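PDB 3M6L: transketolase from Campylobacter jejuni, which belongs to the thiamine diphosphate-dependent transketolase family, binds thiamine diphosphate with a calcium ion, and forms an assembly of two identical chains. Local coordinates for residues A366-S371 / A415-F420; A396-N401 / E422-A427. All blocks are in the same frame, centred on the assembly; numbering follows the deposited sequence. Where two conformers were deposited one is given.

Interaction 1 (A366-S371 / A415-F420); sequences ADLGPS and ATFFIF. With TPP (thiamine diphosphate), chain C; R5P (ribose-5-phosphate), chain F.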
loop_
_atom_site.group_PDB
_atom_site.type_symbol
_atom_site.label_atom_id
_atom_site.label_comp_id
_atom_site.label_asym_id
_atom_site.label_seq_id
_atom_site.Cartn_x
_atom_site.Cartn_y
_atom_site.Cartn_z
ATOM N N ALA A 366 2.641 -14.386 -2.579
ATOM C CA ALA A 366 3.821 -13.623 -2.350
ATOM C C ALA A 366 4.727 -14.260 -1.281
ATOM O O ALA A 366 4.765 -13.853 -0.105
ATOM C CB ALA A 366 3.513 -12.141 -2.010
ATOM N N ASP A 367 5.371 -15.349 -1.675
ATOM C CA ASP A 367 6.231 -16.206 -0.812
ATOM C C ASP A 367 5.542 -16.940 0.336
ATOM O O ASP A 367 6.243 -17.395 1.233
ATOM C CB ASP A 367 7.486 -15.455 -0.342
ATOM C CG ASP A 367 8.606 -16.407 0.243
ATOM O OD1 ASP A 367 8.976 -17.424 -0.426
ATOM O OD2 ASP A 367 9.106 -16.177 1.378
ATOM N N LEU A 368 4.210 -17.050 0.374
ATOM C CA LEU A 368 3.521 -17.615 1.498
ATOM C C LEU A 368 2.667 -18.808 1.101
ATOM O O LEU A 368 1.739 -19.210 1.822
ATOM C CB LEU A 368 2.610 -16.585 2.153
ATOM C CG LEU A 368 3.385 -15.566 2.952
ATOM C CD1 LEU A 368 2.537 -14.364 3.447
ATOM C CD2 LEU A 368 4.017 -16.252 4.196
ATOM N N GLY A 369 3.032 -19.490 0.006
ATOM C CA GLY A 369 2.217 -20.607 -0.412
ATOM C C GLY A 369 1.908 -21.650 0.635
ATOM O O GLY A 369 0.751 -22.100 0.762
ATOM N N PRO A 370 2.932 -22.055 1.373
ATOM C CA PRO A 370 2.787 -23.050 2.412
ATOM C C PRO A 370 1.833 -22.647 3.529
ATOM O O PRO A 370 1.184 -23.486 4.127
ATOM C CB PRO A 370 4.209 -23.269 2.919
ATOM C CG PRO A 370 5.048 -22.844 1.880
ATOM C CD PRO A 370 4.339 -21.755 1.110
ATOM N N SER A 371 1.772 -21.354 3.783
ATOM C CA SER A 371 0.974 -20.839 4.886
ATOM C C SER A 371 -0.398 -20.398 4.416
ATOM O O SER A 371 -1.383 -20.539 5.126
ATOM C CB SER A 371 1.703 -19.633 5.472
ATOM O OG SER A 371 1.060 -19.273 6.639
ATOM N N ALA A 415 -2.417 -14.153 -3.578
ATOM C CA ALA A 415 -2.553 -14.528 -2.203
ATOM C C ALA A 415 -1.455 -13.996 -1.267
ATOM O O ALA A 415 -0.266 -13.909 -1.625
ATOM C CB ALA A 415 -2.482 -16.143 -2.094
ATOM N N THR A 416 -1.872 -13.510 -0.092
ATOM C CA THR A 416 -0.997 -13.153 1.008
ATOM C C THR A 416 -1.790 -13.213 2.317
ATOM O O THR A 416 -2.964 -13.581 2.340
ATOM C CB THR A 416 -0.267 -11.744 0.783
ATOM O OG1 THR A 416 0.689 -11.512 1.818
ATOM C CG2 THR A 416 -1.416 -10.721 0.603
ATOM N N PHE A 417 -1.089 -12.881 3.394
ATOM C CA PHE A 417 -1.758 -12.738 4.690
ATOM C C PHE A 417 -2.625 -11.504 4.565
ATOM O O PHE A 417 -2.217 -10.488 3.946
ATOM C CB PHE A 417 -0.771 -12.566 5.851
ATOM C CG PHE A 417 0.082 -13.721 6.199
ATOM C CD1 PHE A 417 -0.358 -15.018 6.006
ATOM C CD2 PHE A 417 1.360 -13.511 6.771
ATOM C CE1 PHE A 417 0.470 -16.036 6.421
ATOM C CE2 PHE A 417 2.124 -14.546 7.153
ATOM C CZ PHE A 417 1.657 -15.792 6.969
ATOM N N PHE A 418 -3.780 -11.494 5.234
ATOM C CA PHE A 418 -4.711 -10.344 5.139
ATOM C C PHE A 418 -4.047 -9.015 5.558
ATOM O O PHE A 418 -4.331 -7.969 5.000
ATOM C CB PHE A 418 -5.959 -10.627 5.983
ATOM C CG PHE A 418 -7.143 -9.748 5.795
ATOM C CD1 PHE A 418 -7.447 -9.093 4.556
ATOM C CD2 PHE A 418 -8.045 -9.561 6.861
ATOM C CE1 PHE A 418 -8.568 -8.311 4.443
ATOM C CE2 PHE A 418 -9.150 -8.843 6.669
ATOM C CZ PHE A 418 -9.423 -8.203 5.486
ATOM N N ILE A 419 -3.180 -9.065 6.564
ATOM C CA ILE A 419 -2.519 -7.802 7.026
ATOM C C ILE A 419 -1.742 -7.204 5.887
ATOM O O ILE A 419 -1.661 -5.988 5.682
ATOM C CB ILE A 419 -1.637 -8.033 8.311
ATOM C CG1 ILE A 419 -1.095 -6.673 8.821
ATOM C CG2 ILE A 419 -0.527 -8.933 7.968
ATOM C CD1 ILE A 419 -2.161 -5.619 9.064
ATOM N N PHE A 420 -1.154 -8.040 5.048
ATOM C CA PHE A 420 -0.327 -7.502 3.937
ATOM C C PHE A 420 -1.098 -7.219 2.644
ATOM O O PHE A 420 -0.544 -6.810 1.618
ATOM C CB PHE A 420 0.943 -8.368 3.745
ATOM C CG PHE A 420 1.764 -8.574 5.037
ATOM C CD1 PHE A 420 2.077 -7.532 5.846
ATOM C CD2 PHE A 420 2.125 -9.821 5.444
ATOM C CE1 PHE A 420 2.812 -7.702 7.040
ATOM C CE2 PHE A 420 2.846 -9.997 6.600
ATOM C CZ PHE A 420 3.114 -8.959 7.408
HETATM N "N1'" TPP C . 5.039 -9.711 3.425
HETATM C "C2'" TPP C . 5.472 -8.768 4.260
HETATM C CM2 TPP C . 5.369 -7.331 3.787
HETATM N "N3'" TPP C . 5.975 -8.940 5.502
HETATM C "C4'" TPP C . 6.003 -10.171 6.020
HETATM N "N4'" TPP C . 6.446 -10.298 7.250
HETATM C "C5'" TPP C . 5.581 -11.316 5.143
HETATM C "C6'" TPP C . 5.102 -11.009 3.870
HETATM C "C7'" TPP C . 5.666 -12.805 5.652
HETATM N N3 TPP C . 7.154 -13.246 5.728
HETATM C C2 TPP C . 8.041 -13.255 6.798
HETATM S S1 TPP C . 9.747 -13.658 6.532
HETATM C C5 TPP C . 9.283 -13.981 4.870
HETATM C C4 TPP C . 7.863 -13.659 4.648
HETATM C CM4 TPP C . 7.334 -13.771 3.272
HETATM C C6 TPP C . 10.203 -14.470 3.778
HETATM C C7 TPP C . 11.483 -15.186 4.178
HETATM O O7 TPP C . 12.271 -14.071 4.288
HETATM P PA TPP C . 13.773 -13.898 4.536
HETATM O O1A TPP C . 13.897 -12.437 4.560
HETATM O O2A TPP C . 14.465 -14.613 3.399
HETATM O O3A TPP C . 13.994 -14.634 5.900
HETATM P PB TPP C . 14.793 -15.922 6.443
HETATM O O1B TPP C . 15.236 -15.525 7.792
HETATM O O2B TPP C . 15.870 -16.326 5.476
HETATM O O3B TPP C . 13.858 -17.086 6.427
HETATM C C1 R5P F . 5.805 -13.702 9.128
HETATM O O1 R5P F . 6.889 -12.830 9.594
HETATM C C2 R5P F . 6.069 -15.175 9.477
HETATM O O2 R5P F . 6.967 -15.842 8.568
HETATM C C3 R5P F . 4.856 -16.084 9.818
HETATM O O3 R5P F . 5.180 -16.237 11.194
HETATM C C4 R5P F . 4.729 -17.586 9.407
HETATM O O4 R5P F . 5.220 -17.767 8.063
HETATM C C5 R5P F . 3.312 -18.229 9.671
HETATM O O5 R5P F . 3.260 -19.698 9.878
HETATM P P R5P F . 1.833 -20.532 9.924
HETATM O O1P R5P F . 1.471 -21.205 8.486
HETATM O O2P R5P F . 0.797 -19.361 10.359
HETATM O O3P R5P F . 1.710 -21.582 10.983
HETATM O O HOH W 1 3.309 -11.900 1.294
#
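L368 meets F417 beside the cofactor. From CB, which points at the opposite segment, chi1 of -74° sets CG anti to the carbonyl carbon, and the next torsion turns the two methyls to the F417 ring. CD1 lies over the ring centre, a CH-pi contact of 3.6 Å from L368 CD1 to the F417 centroid, 8° off the normal; it also reaches T416 OG1 at 3.8 Å. CD2 lies above the plane just beyond the rim, 3.7 Å from F417 CZ. In one conformer, S371 OG sits at the ring edge, 3.3 Å from F417 CE1, and the same hydroxyl donates to O1P of ribose-5-phosphate (2.7 Å); with a second conformer modelled, this bond may be partly occupied. Backbone to backbone, A366 N donates to A415 O (3.1 Å, 161°), and one water donates to A366 O while accepting from T416 OG1. F420 lays a ring face against the pyrimidine of thiamine diphosphate, its CE2 3.2 Å from C4'. D367 accepts hydrogen bonds from S188, I189 and E190 of the second subunit. L368 thus packs one face of F417, S371 at the ring edge binds the sugar phosphate, and D367, pointing away, binds the second subunit.

Interaction 2 (A396-N401 / E422-A427); sequences AMAAIN and EYLKPA. With TPP (thiamine diphosphate), chain C.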
loop_
_atom_site.group_PDB
_atom_site.type_symbol
_atom_site.label_atom_id
_atom_site.label_comp_id
_atom_site.label_asym_id
_atom_site.label_seq_id
_atom_site.Cartn_x
_atom_site.Cartn_y
_atom_site.Cartn_z
ATOM N N ALA A 396 3.344 -5.775 -6.812
ATOM C CA ALA A 396 3.563 -6.164 -8.163
ATOM C C ALA A 396 2.758 -7.442 -8.523
ATOM O O ALA A 396 2.205 -7.562 -9.606
ATOM C CB ALA A 396 5.043 -6.353 -8.449
HETATM N N MSE A 397 2.632 -8.369 -7.572
HETATM C CA MSE A 397 1.768 -9.504 -7.792
HETATM C C MSE A 397 0.370 -9.156 -8.174
HETATM O O MSE A 397 -0.168 -9.647 -9.157
HETATM C CB MSE A 397 1.759 -10.431 -6.605
HETATM C CG MSE A 397 0.637 -11.341 -6.496
HETATM SE SE MSE A 397 0.623 -12.553 -4.950
HETATM C CE MSE A 397 -0.002 -11.134 -3.679
ATOM N N ALA A 398 -0.267 -8.222 -7.423
ATOM C CA ALA A 398 -1.590 -7.832 -7.774
ATOM C C ALA A 398 -1.686 -7.079 -9.075
ATOM O O ALA A 398 -2.620 -7.318 -9.866
ATOM C CB ALA A 398 -2.191 -6.957 -6.627
ATOM N N ALA A 399 -0.710 -6.219 -9.383
ATOM C CA ALA A 399 -0.739 -5.560 -10.651
ATOM C C ALA A 399 -0.459 -6.461 -11.865
ATOM O O ALA A 399 -1.115 -6.289 -12.923
ATOM C CB ALA A 399 0.176 -4.385 -10.694
ATOM N N ILE A 400 0.393 -7.434 -11.676
ATOM C CA ILE A 400 0.647 -8.499 -12.657
ATOM C C ILE A 400 -0.651 -9.311 -12.946
ATOM O O ILE A 400 -1.068 -9.515 -14.084
ATOM C CB ILE A 400 1.833 -9.350 -12.269
ATOM C CG1 ILE A 400 3.123 -8.624 -12.447
ATOM C CG2 ILE A 400 1.805 -10.690 -12.951
ATOM C CD1 ILE A 400 4.327 -9.338 -11.775
ATOM N N ASN A 401 -1.309 -9.703 -11.893
ATOM C CA ASN A 401 -2.545 -10.441 -11.968
ATOM C C ASN A 401 -3.682 -9.618 -12.548
ATOM O O ASN A 401 -4.560 -10.161 -13.233
ATOM C CB ASN A 401 -2.872 -11.105 -10.616
ATOM C CG ASN A 401 -2.191 -12.457 -10.390
ATOM O OD1 ASN A 401 -2.105 -12.966 -9.217
ATOM N ND2 ASN A 401 -1.646 -13.016 -11.442
ATOM N N GLU A 422 -2.554 -4.617 2.653
ATOM C CA GLU A 422 -2.236 -3.193 2.612
ATOM C C GLU A 422 -1.133 -2.917 1.612
ATOM O O GLU A 422 -1.106 -1.774 1.134
ATOM C CB GLU A 422 -1.953 -2.640 3.996
ATOM C CG GLU A 422 -3.196 -2.792 4.880
ATOM C CD GLU A 422 -3.192 -1.919 6.056
ATOM O OE1 GLU A 422 -2.093 -1.622 6.636
ATOM O OE2 GLU A 422 -4.324 -1.547 6.480
ATOM N N TYR A 423 -0.188 -3.819 1.384
ATOM C CA TYR A 423 0.894 -3.639 0.431
ATOM C C TYR A 423 0.378 -3.680 -1.035
ATOM O O TYR A 423 1.050 -3.080 -1.868
ATOM C CB TYR A 423 1.983 -4.651 0.620
ATOM C CG TYR A 423 2.998 -4.415 1.672
ATOM C CD1 TYR A 423 2.687 -4.406 3.040
ATOM C CD2 TYR A 423 4.361 -4.180 1.363
ATOM C CE1 TYR A 423 3.594 -4.257 4.028
ATOM C CE2 TYR A 423 5.300 -4.029 2.355
ATOM C CZ TYR A 423 4.947 -3.986 3.687
ATOM O OH TYR A 423 5.926 -3.882 4.635
ATOM N N LEU A 424 -0.794 -4.236 -1.284
ATOM C CA LEU A 424 -1.305 -4.362 -2.653
ATOM C C LEU A 424 -2.592 -3.641 -2.933
ATOM O O LEU A 424 -3.125 -3.664 -4.046
ATOM C CB LEU A 424 -1.428 -5.855 -3.071
ATOM C CG LEU A 424 -2.250 -6.745 -2.166
ATOM C CD1 LEU A 424 -3.759 -6.433 -2.200
ATOM C CD2 LEU A 424 -2.072 -8.223 -2.604
ATOM N N LYS A 425 -3.133 -2.960 -1.910
ATOM C CA LYS A 425 -4.402 -2.298 -2.038
ATOM C C LYS A 425 -4.576 -1.310 -3.253
ATOM O O LYS A 425 -5.635 -1.333 -3.852
ATOM C CB LYS A 425 -4.649 -1.533 -0.757
ATOM C CG LYS A 425 -5.870 -0.540 -0.814
ATOM C CD LYS A 425 -7.247 -1.270 -0.868
ATOM C CE LYS A 425 -8.429 -0.277 -0.945
ATOM N NZ LYS A 425 -8.402 0.601 -2.172
ATOM N N PRO A 426 -3.501 -0.565 -3.637
ATOM C CA PRO A 426 -3.712 0.308 -4.787
ATOM C C PRO A 426 -4.018 -0.455 -6.088
ATOM O O PRO A 426 -4.785 -0.051 -6.881
ATOM C CB PRO A 426 -2.374 1.114 -4.878
ATOM C CG PRO A 426 -1.764 1.037 -3.566
ATOM C CD PRO A 426 -2.167 -0.287 -3.032
ATOM N N ALA A 427 -3.422 -1.631 -6.294
ATOM C CA ALA A 427 -3.747 -2.489 -7.416
ATOM C C ALA A 427 -5.037 -3.207 -7.257
ATOM O O ALA A 427 -5.734 -3.312 -8.215
ATOM C CB ALA A 427 -2.587 -3.514 -7.687
HETATM N "N1'" TPP C . 5.039 -9.711 3.425
HETATM C "C2'" TPP C . 5.472 -8.768 4.260
HETATM C CM2 TPP C . 5.369 -7.331 3.787
HETATM N "N3'" TPP C . 5.975 -8.940 5.502
HETATM C "C4'" TPP C . 6.003 -10.171 6.020
HETATM N "N4'" TPP C . 6.446 -10.298 7.250
HETATM C "C5'" TPP C . 5.581 -11.316 5.143
HETATM C "C6'" TPP C . 5.102 -11.009 3.870
HETATM C "C7'" TPP C . 5.666 -12.805 5.652
HETATM N N3 TPP C . 7.154 -13.246 5.728
HETATM C C2 TPP C . 8.041 -13.255 6.798
HETATM S S1 TPP C . 9.747 -13.658 6.532
HETATM C C5 TPP C . 9.283 -13.981 4.870
HETATM C C4 TPP C . 7.863 -13.659 4.648
HETATM C CM4 TPP C . 7.334 -13.771 3.272
HETATM C C6 TPP C . 10.203 -14.470 3.778
HETATM C C7 TPP C . 11.483 -15.186 4.178
HETATM O O7 TPP C . 12.271 -14.071 4.288
HETATM P PA TPP C . 13.773 -13.898 4.536
HETATM O O1A TPP C . 13.897 -12.437 4.560
HETATM O O2A TPP C . 14.465 -14.613 3.399
HETATM O O3A TPP C . 13.994 -14.634 5.900
HETATM P PB TPP C . 14.793 -15.922 6.443
HETATM O O1B TPP C . 15.236 -15.525 7.792
HETATM O O2B TPP C . 15.870 -16.326 5.476
HETATM O O3B TPP C . 13.858 -17.086 6.427
#
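A398, L424 and A427 bury the most surface where the helices of 396-401 and 422-427 pack. The A398 methyl points at the opposite helix and touches two residues one turn apart: its CB is 3.6 Å from A427 CB and 3.8 Å from L424 CB. A427 CB rests against the neighbouring backbone, 3.7 Å from A399 N. L424 carries the contact on to M397, a selenomethionine. Its chi1 of 55° puts CG between the backbone N and the carbonyl carbon, and the branch ends in CD2, 3.7 Å from M397 CE. The M397 chain runs straight to its selenium and bends at chi3 (78°), which swings CE across to the leucine. With alanines at the interface, the axes of the short segments come within 8.1 Å, crossing at -29°. The contact is wholly apolar. The second helix is kinked here: P426 has no N-H, and A427 N has only a weak bond to L424 O, none to the turn before. On that helix Y423 turns a ring face to methyl CM2 of thiamine diphosphate, CZ 3.4 Å away. Such neighbouring helices, joined through strand 411-417, are typical of the parallel alpha/beta fold of the pyrimidine-binding domain.

How the interactions relate
Both contacts are buried, and both lie in the pyrimidine-binding domain. Interaction 1 joins the end of strand 411-417 to the loop and helix start after neighbouring strand 361-365; interaction 2 joins helices 394-407 and 421-434, which come before and after strand 411-417. They touch directly: CE of M397 lies 3.5 Å from A415 O, and CD2 of L424 packs on CG2 of T416. Interaction 1 mixes apolar packing with a backbone bond, a water and bound ligands; interaction 2 joins the helices through aliphatic side-chain packing. Both touch thiamine diphosphate and the second subunit; in interaction 2 the latter includes salt bridges of K425 to E422 and E460 of that subunit.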